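Local coordinates for GTPase-activating protein BEM3 (Saccharomyces cerevisiae S288C, PDB 6FSF) that acts as a GTPase-activating protein for CDC42 and, less efficiently, RHO1, and binds phosphatidylinositol 3-phosphate, at residues Arg82-Thr87 and Lys97-Gln102. Numbering follows the deposited sequence.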
loop_
_atom_site.group_PDB
_atom_site.type_symbol
_atom_site.label_atom_id
_atom_site.label_comp_id
_atom_site.label_asym_id
_atom_site.label_seq_id
_atom_site.Cartn_x
_atom_site.Cartn_y
_atom_site.Cartn_z
ATOM N N ARG A 82 -3.097 -15.247 -4.396
ATOM C CA ARG A 82 -2.325 -14.832 -5.562
ATOM C C ARG A 82 -3.189 -14.146 -6.611
ATOM O O ARG A 82 -2.663 -13.382 -7.426
ATOM C CB ARG A 82 -1.615 -16.038 -6.180
ATOM C CG ARG A 82 -0.823 -16.873 -5.183
ATOM C CD ARG A 82 -0.088 -18.009 -5.873
ATOM N NE ARG A 82 1.020 -17.523 -6.689
ATOM C CZ ARG A 82 2.280 -17.470 -6.273
ATOM N NH1 ARG A 82 2.592 -17.881 -5.052
ATOM N NH2 ARG A 82 3.230 -17.013 -7.077
ATOM N N GLN A 83 -4.502 -14.401 -6.610
ATOM C CA GLN A 83 -5.390 -13.757 -7.573
ATOM C C GLN A 83 -5.552 -12.268 -7.291
ATOM O O GLN A 83 -5.855 -11.496 -8.206
ATOM C CB GLN A 83 -6.757 -14.442 -7.572
ATOM C CG GLN A 83 -6.859 -15.662 -8.480
ATOM C CD GLN A 83 -6.033 -16.838 -7.991
ATOM O OE1 GLN A 83 -5.593 -16.871 -6.841
ATOM N NE2 GLN A 83 -5.822 -17.813 -8.866
ATOM N N LEU A 84 -5.362 -11.848 -6.039
ATOM C CA LEU A 84 -5.415 -10.432 -5.701
ATOM C C LEU A 84 -4.266 -9.640 -6.311
ATOM O O LEU A 84 -4.311 -8.406 -6.291
ATOM C CB LEU A 84 -5.414 -10.258 -4.180
ATOM C CG LEU A 84 -6.646 -10.771 -3.431
ATOM C CD1 LEU A 84 -6.456 -10.661 -1.926
ATOM C CD2 LEU A 84 -7.886 -10.013 -3.867
ATOM N N PHE A 85 -3.250 -10.314 -6.853
ATOM C CA PHE A 85 -2.086 -9.665 -7.443
ATOM C C PHE A 85 -1.955 -9.945 -8.937
ATOM O O PHE A 85 -0.869 -9.766 -9.499
ATOM C CB PHE A 85 -0.810 -10.108 -6.722
ATOM C CG PHE A 85 -0.692 -9.598 -5.316
ATOM C CD1 PHE A 85 -0.006 -8.425 -5.044
ATOM C CD2 PHE A 85 -1.257 -10.295 -4.261
ATOM C CE1 PHE A 85 0.111 -7.954 -3.749
ATOM C CE2 PHE A 85 -1.146 -9.831 -2.964
ATOM C CZ PHE A 85 -0.461 -8.659 -2.706
ATOM N N GLN A 86 -3.031 -10.387 -9.590
ATOM C CA GLN A 86 -2.967 -10.782 -10.994
ATOM C C GLN A 86 -3.526 -9.710 -11.924
ATOM O O GLN A 86 -2.790 -9.154 -12.742
ATOM C CB GLN A 86 -3.694 -12.114 -11.193
ATOM C CG GLN A 86 -2.928 -13.310 -10.632
ATOM C CD GLN A 86 -3.559 -14.640 -10.994
ATOM O OE1 GLN A 86 -4.488 -14.701 -11.799
ATOM N NE2 GLN A 86 -3.052 -15.717 -10.400
ATOM N N THR A 87 -4.815 -9.407 -11.816
ATOM C CA THR A 87 -5.438 -8.339 -12.591
ATOM C C THR A 87 -5.652 -7.144 -11.671
ATOM O O THR A 87 -6.336 -7.257 -10.648
ATOM C CB THR A 87 -6.763 -8.788 -13.217
ATOM O OG1 THR A 87 -7.778 -8.856 -12.204
ATOM C CG2 THR A 87 -6.610 -10.155 -13.862
ATOM N N LYS A 97 -4.557 -5.093 0.893
ATOM C CA LYS A 97 -3.886 -4.273 1.895
ATOM C C LYS A 97 -4.427 -4.558 3.291
ATOM O O LYS A 97 -3.671 -4.549 4.271
ATOM C CB LYS A 97 -4.044 -2.797 1.537
ATOM C CG LYS A 97 -3.382 -1.821 2.494
ATOM C CD LYS A 97 -3.523 -0.405 1.963
ATOM C CE LYS A 97 -3.169 0.628 3.013
ATOM N NZ LYS A 97 -4.022 0.491 4.225
ATOM N N ASN A 98 -5.731 -4.825 3.403
ATOM C CA ASN A 98 -6.310 -5.137 4.706
ATOM C C ASN A 98 -5.865 -6.509 5.195
ATOM O O ASN A 98 -5.602 -6.693 6.390
ATOM C CB ASN A 98 -7.837 -5.067 4.638
ATOM C CG ASN A 98 -8.341 -3.687 4.274
ATOM O OD1 ASN A 98 -7.682 -2.683 4.540
ATOM N ND2 ASN A 98 -9.521 -3.629 3.669
ATOM N N ILE A 99 -5.780 -7.485 4.290
ATOM C CA ILE A 99 -5.329 -8.817 4.681
ATOM C C ILE A 99 -3.877 -8.769 5.138
ATOM O O ILE A 99 -3.496 -9.421 6.119
ATOM C CB ILE A 99 -5.525 -9.809 3.519
ATOM C CG1 ILE A 99 -6.985 -9.821 3.064
ATOM C CG2 ILE A 99 -5.059 -11.205 3.919
ATOM C CD1 ILE A 99 -7.262 -10.769 1.933
ATOM N N LEU A 100 -3.042 -8.003 4.432
ATOM C CA LEU A 100 -1.640 -7.891 4.822
ATOM C C LEU A 100 -1.497 -7.206 6.176
ATOM O O LEU A 100 -0.615 -7.561 6.966
ATOM C CB LEU A 100 -0.855 -7.140 3.747
ATOM C CG LEU A 100 -0.499 -7.941 2.493
ATOM C CD1 LEU A 100 -0.039 -7.015 1.381
ATOM C CD2 LEU A 100 0.571 -8.975 2.807
ATOM N N ASN A 101 -2.355 -6.223 6.461
ATOM C CA ASN A 101 -2.353 -5.597 7.780
ATOM C C ASN A 101 -2.673 -6.614 8.869
ATOM O O ASN A 101 -1.986 -6.681 9.895
ATOM C CB ASN A 101 -3.350 -4.438 7.812
ATOM C CG ASN A 101 -2.671 -3.087 7.750
ATOM O OD1 ASN A 101 -1.624 -2.878 8.362
ATOM N ND2 ASN A 101 -3.263 -2.160 7.007
ATOM N N GLN A 102 -3.721 -7.415 8.660
ATOM C CA GLN A 102 -4.052 -8.475 9.609
ATOM C C GLN A 102 -2.918 -9.482 9.729
ATOM O O GLN A 102 -2.635 -9.985 10.823
ATOM C CB GLN A 102 -5.335 -9.182 9.176
ATOM C CG GLN A 102 -6.565 -8.310 9.246
ATOM C CD GLN A 102 -6.753 -7.707 10.619
ATOM O OE1 GLN A 102 -6.622 -6.497 10.799
ATOM N NE2 GLN A 102 -7.060 -8.548 11.598
#
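Two small apolar contacts, Leu84 with Ile99 and Phe85 with Leu100, join the loop that follows helix 57-70 to the middle of helix 90-107, burying 93 Å² over both sides. The backbones stay well apart, with 9.9 Å between Leu84 CA and Lys97 CA at their nearest, so only side-chain ends bridge the gap. Methyl meets methyl in the first pair: Leu84 CD1 lies 3.9 Å from Ile99 CD1, the two side chains crossing at about a right angle. Ile99 already points at the loop from its CA, and with CD1 anti to CA (chi2 -180°) its CG1 branch spends its full length on the gap. The second pair is looser: Phe85 offers the ring edge, and Leu100 CD1 sits near the ring plane, 4.4 Å from Phe85 CZ. This is the PX domain of the tandem PX-PH piece of Bem3, and the connection between the two helices carries the proline-rich loop characteristic of PX domains. Pro80 from that loop touches Phe85, Ile99 and Leu100; the buried Leu100 also meets Val23 and Thr26 of strand 19-29, and the Phe85 side chain touches Ile57 and Arg61 of helix 57-70. Residues 82-84 form a short 3-10 turn, with Phe85 N bonded to Arg82 O at 3.2 Å. No hydrogen bond links the two segments, but Arg96, one residue before 97-102 on the same helix, donates from NH1 to Leu84 O.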